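Side-chain contacts in ribosomal RNA small subunit methyltransferase E (Bacillus subtilis, PDB 1VHK), which probably methylates the N3 position of a specific uridine in 16S rRNA of the assembled 30S ribosomal subunit, with S-adenosyl-L-methionine as methyl donor: residues Q42-C45 against F51-K54; E96-K101 against T238-A243; A109-Q114 against Q160-R165. All coordinates share one frame; numbering follows the deposited sequence.

How the contacts relate
Contact 1 lies in the N-terminal PUA-like domain, where it pairs two neighbouring strands of a mixed sheet. Contacts 2 and 3 both belong to the SPOUT-class methyltransferase domain. Their centres are about 17 Å apart, whereas the centre of contact 1 is about 27 Å from that of contact 2 and about 34 Å from that of contact 3. Along the chain, contact 1 is complete before contact 2 opens at helix 94-104, and both segments of contact 3 lie between those of contact 2 in sequence. In strand 109-113, Phe110 packs against the backbone of helix 94-104 while Ile111 and Phe113 point to helix 159-165, so the strand carries a helix on each face.

Contact 1 (Q42-C45 against F51-K54); sequences QIIC and FEAK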
loop_
_atom_site.group_PDB
_atom_site.type_symbol
_atom_site.label_atom_id
_atom_site.label_comp_id
_atom_site.label_asym_id
_atom_site.label_seq_id
_atom_site.Cartn_x
_atom_site.Cartn_y
_atom_site.Cartn_z
ATOM N N GLN A 42 -25.269 -6.233 13.844
ATOM C CA GLN A 42 -24.081 -5.655 14.430
ATOM C C GLN A 42 -23.218 -4.862 13.465
ATOM O O GLN A 42 -23.019 -5.268 12.323
ATOM C CB GLN A 42 -23.246 -6.820 15.017
ATOM C CG GLN A 42 -23.943 -7.508 16.197
ATOM C CD GLN A 42 -22.952 -8.373 16.969
ATOM O OE1 GLN A 42 -21.954 -8.804 16.377
ATOM N NE2 GLN A 42 -23.191 -8.601 18.256
ATOM N N ILE A 43 -22.711 -3.713 13.916
ATOM C CA ILE A 43 -21.822 -2.861 13.158
ATOM C C ILE A 43 -20.652 -2.413 14.057
ATOM O O ILE A 43 -20.577 -2.642 15.250
ATOM C CB ILE A 43 -22.407 -1.566 12.563
ATOM C CG1 ILE A 43 -22.888 -0.628 13.658
ATOM C CG2 ILE A 43 -23.480 -1.851 11.520
ATOM C CD1 ILE A 43 -23.814 0.490 13.288
ATOM N N ILE A 44 -19.695 -1.786 13.392
ATOM C CA ILE A 44 -18.529 -1.218 14.040
ATOM C C ILE A 44 -18.603 0.308 13.867
ATOM O O ILE A 44 -18.848 0.825 12.772
ATOM C CB ILE A 44 -17.224 -1.754 13.452
ATOM C CG1 ILE A 44 -17.253 -3.277 13.313
ATOM C CG2 ILE A 44 -16.037 -1.328 14.318
ATOM C CD1 ILE A 44 -17.039 -4.054 14.578
ATOM N N CYS A 45 -18.491 0.998 14.987
ATOM C CA CYS A 45 -18.528 2.441 15.024
ATOM C C CYS A 45 -17.269 2.976 15.723
ATOM O O CYS A 45 -16.775 2.443 16.717
ATOM C CB CYS A 45 -19.767 2.977 15.715
ATOM S SG CYS A 45 -21.323 2.704 14.855
ATOM N N PHE A 51 -12.338 6.566 19.143
ATOM C CA PHE A 51 -12.702 5.376 19.912
ATOM C C PHE A 51 -13.638 4.424 19.184
ATOM O O PHE A 51 -14.723 4.789 18.744
ATOM C CB PHE A 51 -13.303 5.842 21.250
ATOM C CG PHE A 51 -12.259 6.461 22.137
ATOM C CD1 PHE A 51 -12.113 7.841 22.211
ATOM C CD2 PHE A 51 -11.407 5.668 22.877
ATOM C CE1 PHE A 51 -11.146 8.404 23.013
ATOM C CE2 PHE A 51 -10.426 6.224 23.679
ATOM C CZ PHE A 51 -10.288 7.598 23.734
ATOM N N GLU A 52 -13.273 3.153 19.061
ATOM C CA GLU A 52 -13.998 2.113 18.378
ATOM C C GLU A 52 -14.935 1.279 19.241
ATOM O O GLU A 52 -14.543 0.584 20.178
ATOM C CB GLU A 52 -12.990 1.136 17.706
ATOM C CG GLU A 52 -13.667 0.095 16.832
ATOM C CD GLU A 52 -12.709 -0.789 16.051
ATOM O OE1 GLU A 52 -12.486 -0.487 14.849
ATOM O OE2 GLU A 52 -12.219 -1.802 16.604
ATOM N N ALA A 53 -16.177 1.107 18.753
ATOM C CA ALA A 53 -17.105 0.248 19.463
ATOM C C ALA A 53 -17.799 -0.793 18.596
ATOM O O ALA A 53 -18.090 -0.648 17.416
ATOM C CB ALA A 53 -18.178 1.117 20.149
ATOM N N LYS A 54 -18.151 -1.918 19.229
ATOM C CA LYS A 54 -19.011 -2.897 18.563
ATOM C C LYS A 54 -20.459 -2.560 18.990
ATOM O O LYS A 54 -20.771 -2.399 20.182
ATOM C CB LYS A 54 -18.662 -4.312 18.877
ATOM C CG LYS A 54 -19.167 -5.334 17.883
ATOM C CD LYS A 54 -18.429 -6.656 18.045
ATOM C CE LYS A 54 -16.924 -6.459 18.119
ATOM N NZ LYS A 54 -16.219 -6.902 16.883
#
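Ile44 lies against two side chains of the facing strand at once, with a separate branch for each. Its CG2 packs on Glu52 CG at 3.7 Å, and the two side chains cross obliquely. The other branch runs beside Lys54 and points the same way, which brings Ile44 CD1 to 4.1 Å from Lys54 CG. With chi1 at -47°, Ile44 CG2 stands anti to the backbone N and CG1 lies beside that N; this splits the two methyl ends between Glu52 and Lys54. The lysine bends at its third and fourth torsions, so that its NZ comes back over the isoleucine, 3.8 Å from Ile44 CD1. Residues 42-45 and 51-54 form the turn end of a beta hairpin within the PUA-like domain, their short axes 4.8 Å apart and at 172°. Ile44 and Lys54 are a non-hydrogen-bonded pair of this antiparallel ladder. The next pair, Cys45 and Ala53, is hydrogen-bonded in both directions, and Cys45 N reaches Ala53 O at 3.0 Å. The side chains of this second pair lie on the other face of the sheet from Ile44 and Lys54, where Trp72 covers Ala53 and Ile8 touches Cys45. Next to the Cys45 N bond, Ala53 O also takes a CA-H...O contact from Ile44 CA at 3.5 Å. The carboxylate of Glu52 is tied down beyond the hairpin: OE1 forms salt bridges with Arg5 and Arg77, and OE2 is hydrogen-bonded to Thr73. These partners fix the acid end while its CG packs on Ile44, and the two positive charges would be expected to favour its ionised form. Strand 5-7 flanks residues 42-45 on the sheet, and strand 64-72 flanks residues 51-54.

Contact 2 (E96-K101 against T238-A243); sequences EWIIQK and TAPLYA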
loop_
_atom_site.group_PDB
_atom_site.type_symbol
_atom_site.label_atom_id
_atom_site.label_comp_id
_atom_site.label_asym_id
_atom_site.label_seq_id
_atom_site.Cartn_x
_atom_site.Cartn_y
_atom_site.Cartn_z
ATOM N N GLU A 96 -6.799 9.652 -6.909
ATOM C CA GLU A 96 -7.766 8.859 -6.157
ATOM C C GLU A 96 -7.111 7.561 -5.659
ATOM O O GLU A 96 -7.398 7.155 -4.550
ATOM C CB GLU A 96 -8.993 8.501 -6.989
ATOM C CG GLU A 96 -9.932 9.645 -7.295
ATOM C CD GLU A 96 -11.149 9.190 -8.082
ATOM O OE1 GLU A 96 -11.329 7.958 -8.216
ATOM O OE2 GLU A 96 -11.939 10.032 -8.560
ATOM N N TRP A 97 -6.251 6.966 -6.463
ATOM C CA TRP A 97 -5.553 5.740 -6.075
ATOM C C TRP A 97 -4.575 6.053 -4.949
ATOM O O TRP A 97 -4.432 5.332 -3.977
ATOM C CB TRP A 97 -4.796 5.169 -7.280
ATOM C CG TRP A 97 -4.793 3.678 -7.371
ATOM C CD1 TRP A 97 -5.845 2.880 -7.752
ATOM C CD2 TRP A 97 -3.705 2.785 -7.085
ATOM N NE1 TRP A 97 -5.481 1.553 -7.704
ATOM C CE2 TRP A 97 -4.168 1.471 -7.309
ATOM C CE3 TRP A 97 -2.384 2.974 -6.651
ATOM C CZ2 TRP A 97 -3.357 0.348 -7.127
ATOM C CZ3 TRP A 97 -1.595 1.862 -6.480
ATOM C CH2 TRP A 97 -2.081 0.563 -6.702
ATOM N N ILE A 98 -3.949 7.248 -5.068
ATOM C CA ILE A 98 -2.998 7.662 -4.041
ATOM C C ILE A 98 -3.743 7.887 -2.730
ATOM O O ILE A 98 -3.226 7.528 -1.679
ATOM C CB ILE A 98 -2.190 8.892 -4.460
ATOM C CG1 ILE A 98 -1.082 8.505 -5.444
ATOM C CG2 ILE A 98 -1.558 9.578 -3.253
ATOM C CD1 ILE A 98 -0.650 9.630 -6.383
ATOM N N ILE A 99 -4.954 8.435 -2.802
ATOM C CA ILE A 99 -5.703 8.752 -1.574
ATOM C C ILE A 99 -6.215 7.479 -0.939
ATOM O O ILE A 99 -6.158 7.207 0.251
ATOM C CB ILE A 99 -6.881 9.709 -1.897
ATOM C CG1 ILE A 99 -6.297 11.133 -2.121
ATOM C CG2 ILE A 99 -7.932 9.784 -0.806
ATOM C CD1 ILE A 99 -7.281 12.045 -2.833
ATOM N N GLN A 100 -6.796 6.640 -1.813
ATOM C CA GLN A 100 -7.335 5.388 -1.357
ATOM C C GLN A 100 -6.256 4.500 -0.727
ATOM O O GLN A 100 -6.387 4.132 0.442
ATOM C CB GLN A 100 -8.089 4.665 -2.458
ATOM C CG GLN A 100 -8.663 3.322 -1.935
ATOM C CD GLN A 100 -9.518 2.639 -2.978
ATOM O OE1 GLN A 100 -9.013 1.888 -3.819
ATOM N NE2 GLN A 100 -10.800 2.965 -2.983
ATOM N N LYS A 101 -5.231 4.107 -1.490
ATOM C CA LYS A 101 -4.264 3.159 -0.897
ATOM C C LYS A 101 -3.563 3.813 0.270
ATOM O O LYS A 101 -3.488 3.230 1.368
ATOM C CB LYS A 101 -3.386 2.544 -1.950
ATOM C CG LYS A 101 -4.129 2.327 -3.255
ATOM C CD LYS A 101 -4.521 0.915 -3.511
ATOM C CE LYS A 101 -5.891 0.779 -4.161
ATOM N NZ LYS A 101 -6.847 0.153 -3.181
ATOM N N THR A 238 2.872 5.020 -7.101
ATOM C CA THR A 238 3.584 3.949 -6.418
ATOM C C THR A 238 4.492 4.406 -5.296
ATOM O O THR A 238 4.410 3.842 -4.180
ATOM C CB THR A 238 4.383 3.059 -7.388
ATOM O OG1 THR A 238 3.611 2.800 -8.572
ATOM C CG2 THR A 238 4.733 1.724 -6.751
ATOM N N ALA A 239 5.248 5.470 -5.456
ATOM C CA ALA A 239 6.181 6.007 -4.484
ATOM C C ALA A 239 5.665 6.180 -3.075
ATOM O O ALA A 239 6.290 5.718 -2.117
ATOM C CB ALA A 239 6.773 7.339 -4.955
ATOM N N PRO A 240 4.550 6.867 -2.869
ATOM C CA PRO A 240 3.977 7.068 -1.559
ATOM C C PRO A 240 3.516 5.778 -0.874
ATOM O O PRO A 240 3.416 5.720 0.359
ATOM C CB PRO A 240 2.789 7.967 -1.777
ATOM C CG PRO A 240 2.770 8.357 -3.180
ATOM C CD PRO A 240 3.810 7.582 -3.920
ATOM N N LEU A 241 3.161 4.782 -1.660
ATOM C CA LEU A 241 2.696 3.501 -1.144
ATOM C C LEU A 241 3.860 2.738 -0.495
ATOM O O LEU A 241 3.757 2.342 0.657
ATOM C CB LEU A 241 2.105 2.688 -2.290
ATOM C CG LEU A 241 0.609 2.838 -2.544
ATOM C CD1 LEU A 241 0.072 4.238 -2.209
ATOM C CD2 LEU A 241 0.325 2.481 -3.991
ATOM N N TYR A 242 4.967 2.674 -1.224
ATOM C CA TYR A 242 6.218 2.146 -0.691
ATOM C C TYR A 242 6.582 2.866 0.610
ATOM O O TYR A 242 6.866 2.274 1.662
ATOM C CB TYR A 242 7.313 2.415 -1.738
ATOM C CG TYR A 242 8.700 1.989 -1.363
ATOM C CD1 TYR A 242 9.231 0.832 -1.925
ATOM C CD2 TYR A 242 9.493 2.716 -0.470
ATOM C CE1 TYR A 242 10.506 0.402 -1.608
ATOM C CE2 TYR A 242 10.760 2.289 -0.135
ATOM C CZ TYR A 242 11.267 1.137 -0.711
ATOM O OH TYR A 242 12.533 0.687 -0.406
ATOM N N ALA A 243 6.626 4.212 0.511
ATOM C CA ALA A 243 6.941 5.003 1.688
ATOM C C ALA A 243 6.044 4.701 2.875
ATOM O O ALA A 243 6.555 4.595 3.992
ATOM C CB ALA A 243 6.887 6.502 1.388
#
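This is an apolar contact between two nearly parallel helices of the methyltransferase domain, at the interface with the second subunit. The short axes of helices 96-101 and 239-243 run at 12° to one another but stand 10.0 Å apart, and Leu241 reaches across most of the gap. One of its methyls, CD2, meets the six-membered ring of Trp97 obliquely at CZ3, with Trp97 CE3 3.8 Å from Leu241 CD2 and the two side chains crossing at about a right angle. The other methyl turns to the base of Lys101, leaving Leu241 CD1 3.9 Å from Lys101 CB. Looser packing joins Ile98 to Pro240 in the first turn of the second helix, Ile98 CG1 lying 4.5 Å from Pro240 CG. Beyond CB, Lys101 leads away from Leu241. Its CG lies beside the backbone N, chi1 -35°, and further bends lay CD over one face of the Trp97 indole, 3.8 Å above the plane and offset toward the rim. The ammonium is salt-bridged to Glu104 and to Glu237 of the second subunit, so it has acidic partners in both subunits. It is also hydrogen-bonded to Gln100, Lys101 NZ to Gln100 OE1 being 2.8 Å, with the donor tilted 31° from the amide carbonyl plane. Trp97 likewise faces both ways: its ring meets Trp97 of the second subunit edge-to-face and packs on Leu241 of that subunit. In SPOUT enzymes the C-terminal segment is characteristically threaded into a trefoil knot. Here helix 239-253 rests on strands 82-88 and 200-205 through Pro240, which touches Ile85 and Phe205, while Ile98 touches Ser87 and helix 131-144 covers Ile99 of helix 94-104.

Contact 3 (A109-Q114 against Q160-R165); sequences AFIPFQ and QQLLQR
The ring of Phe113 carries Leu162 on one face: Leu162 CD2 sits 3.9 Å above the ring plane, over its centre and only 10° off the normal, which makes this a CH-pi contact. The methyl is about equally far from several ring atoms, 4.0 Å from both Phe113 CD1 and Phe113 CE1. Ala86 and His157 also touch the phenylalanine side chain. The arrangement is a helix packed on a strand of the parallel alpha/beta sheet of the SPOUT-class methyltransferase domain. Strand 109-113 runs between strands 152-153 and 82-88, and helix 159-165, which follows strand 152-153, lies over one face of it. Strand and helix axes are 9.4 Å apart at an angle of 145°. Ile111 and Phe113 both turn toward the helix, whereas Pro112 between them turns away, and Phe110 packs on helix 94-104 behind the sheet. Phe113 has CG between its backbone N and carbonyl carbon, chi1 69°, which turns one ring face to Leu162 CD2. In Leu162 the branch is anti to the backbone N, which carries both methyls out from the helix to the strand, each to a different residue. One turn further along, Arg165 closes the end of the contact with its aliphatic part, CD lying 4.5 Å from Ile111 CD1; its side chain also touches Met154 and His157. The second leucine methyl packs on Ile111, Leu162 CD1 lying 4.3 Å from Ile111 CG2.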
loop_
_atom_site.group_PDB
_atom_site.type_symbol
_atom_site.label_atom_id
_atom_site.label_comp_id
_atom_site.label_asym_id
_atom_site.label_seq_id
_atom_site.Cartn_x
_atom_site.Cartn_y
_atom_site.Cartn_z
ATOM N N ALA A 109 -2.631 12.658 6.203
ATOM C CA ALA A 109 -3.353 13.733 5.484
ATOM C C ALA A 109 -2.751 13.837 4.090
ATOM O O ALA A 109 -1.695 13.254 3.914
ATOM C CB ALA A 109 -3.231 15.054 6.226
ATOM N N PHE A 110 -3.527 14.402 3.135
ATOM C CA PHE A 110 -2.956 14.510 1.791
ATOM C C PHE A 110 -2.910 15.959 1.355
ATOM O O PHE A 110 -3.735 16.786 1.757
ATOM C CB PHE A 110 -3.738 13.683 0.784
ATOM C CG PHE A 110 -3.819 12.223 1.057
ATOM C CD1 PHE A 110 -2.908 11.340 0.534
ATOM C CD2 PHE A 110 -4.823 11.742 1.900
ATOM C CE1 PHE A 110 -3.028 9.978 0.781
ATOM C CE2 PHE A 110 -4.932 10.391 2.181
ATOM C CZ PHE A 110 -4.034 9.511 1.602
ATOM N N ILE A 111 -1.866 16.345 0.641
ATOM C CA ILE A 111 -1.721 17.740 0.201
ATOM C C ILE A 111 -1.313 17.753 -1.279
ATOM O O ILE A 111 -0.130 17.555 -1.548
ATOM C CB ILE A 111 -0.590 18.451 0.955
ATOM C CG1 ILE A 111 -0.803 18.427 2.480
ATOM C CG2 ILE A 111 -0.454 19.871 0.447
ATOM C CD1 ILE A 111 0.467 18.822 3.209
ATOM N N PRO A 112 -2.261 17.934 -2.169
ATOM C CA PRO A 112 -1.997 17.981 -3.601
ATOM C C PRO A 112 -1.431 19.347 -3.953
ATOM O O PRO A 112 -1.834 20.338 -3.319
ATOM C CB PRO A 112 -3.365 17.779 -4.235
ATOM C CG PRO A 112 -4.282 17.432 -3.130
ATOM C CD PRO A 112 -3.706 18.119 -1.897
ATOM N N PHE A 113 -0.541 19.432 -4.930
ATOM C CA PHE A 113 0.002 20.770 -5.224
ATOM C C PHE A 113 0.357 20.891 -6.674
ATOM O O PHE A 113 0.667 19.870 -7.288
ATOM C CB PHE A 113 1.184 21.095 -4.296
ATOM C CG PHE A 113 2.401 20.256 -4.577
ATOM C CD1 PHE A 113 2.660 19.111 -3.847
ATOM C CD2 PHE A 113 3.269 20.607 -5.590
ATOM C CE1 PHE A 113 3.762 18.341 -4.134
ATOM C CE2 PHE A 113 4.347 19.815 -5.912
ATOM C CZ PHE A 113 4.591 18.666 -5.179
ATOM N N GLN A 114 0.234 22.109 -7.225
ATOM C CA GLN A 114 0.575 22.260 -8.657
ATOM C C GLN A 114 2.074 22.070 -8.811
ATOM O O GLN A 114 2.827 22.733 -8.065
ATOM C CB GLN A 114 0.221 23.667 -9.151
ATOM C CG GLN A 114 0.167 23.800 -10.662
ATOM C CD GLN A 114 -0.856 22.891 -11.308
ATOM O OE1 GLN A 114 -1.976 22.724 -10.777
ATOM N NE2 GLN A 114 -0.522 22.266 -12.441
ATOM N N GLN A 160 4.506 27.344 -4.289
ATOM C CA GLN A 160 4.898 28.310 -3.278
ATOM C C GLN A 160 4.217 28.002 -1.944
ATOM O O GLN A 160 4.882 27.972 -0.907
ATOM C CB GLN A 160 4.531 29.734 -3.691
ATOM C CG GLN A 160 5.266 30.859 -3.045
ATOM C CD GLN A 160 5.225 31.029 -1.564
ATOM O OE1 GLN A 160 6.264 31.084 -0.868
ATOM N NE2 GLN A 160 4.021 31.150 -0.983
ATOM N N GLN A 161 2.906 27.834 -1.983
ATOM C CA GLN A 161 2.147 27.610 -0.747
ATOM C C GLN A 161 2.667 26.414 0.034
ATOM O O GLN A 161 2.775 26.431 1.262
ATOM C CB GLN A 161 0.661 27.446 -1.059
ATOM C CG GLN A 161 -0.006 28.774 -1.422
ATOM C CD GLN A 161 -1.409 28.545 -1.953
ATOM O OE1 GLN A 161 -1.588 27.719 -2.863
ATOM N NE2 GLN A 161 -2.372 29.251 -1.368
ATOM N N LEU A 162 3.000 25.354 -0.702
ATOM C CA LEU A 162 3.543 24.157 -0.107
ATOM C C LEU A 162 4.819 24.508 0.661
ATOM O O LEU A 162 4.921 24.292 1.880
ATOM C CB LEU A 162 3.759 23.090 -1.170
ATOM C CG LEU A 162 4.583 21.867 -0.714
ATOM C CD1 LEU A 162 3.696 20.846 -0.021
ATOM C CD2 LEU A 162 5.347 21.269 -1.881
ATOM N N LEU A 163 5.717 25.245 0.018
ATOM C CA LEU A 163 6.937 25.730 0.656
ATOM C C LEU A 163 6.675 26.431 1.977
ATOM O O LEU A 163 7.462 26.264 2.906
ATOM C CB LEU A 163 7.705 26.633 -0.281
ATOM C CG LEU A 163 8.902 26.116 -1.047
ATOM C CD1 LEU A 163 8.869 24.622 -1.301
ATOM C CD2 LEU A 163 9.023 26.871 -2.375
ATOM N N GLN A 164 5.578 27.171 2.121
ATOM C CA GLN A 164 5.273 27.835 3.379
ATOM C C GLN A 164 4.685 26.886 4.402
ATOM O O GLN A 164 4.627 27.249 5.585
ATOM C CB GLN A 164 4.347 29.044 3.196
ATOM N N ARG A 165 4.251 25.701 4.012
ATOM C CA ARG A 165 3.656 24.767 4.965
ATOM C C ARG A 165 4.718 23.994 5.729
ATOM O O ARG A 165 4.544 23.669 6.903
ATOM C CB ARG A 165 2.724 23.796 4.217
ATOM C CG ARG A 165 1.559 23.288 5.050
ATOM C CD ARG A 165 0.290 23.194 4.228
ATOM N NE ARG A 165 -0.880 23.761 4.891
ATOM C CZ ARG A 165 -1.437 23.258 5.978
ATOM N NH1 ARG A 165 -0.927 22.155 6.533
ATOM N NH2 ARG A 165 -2.506 23.835 6.521
#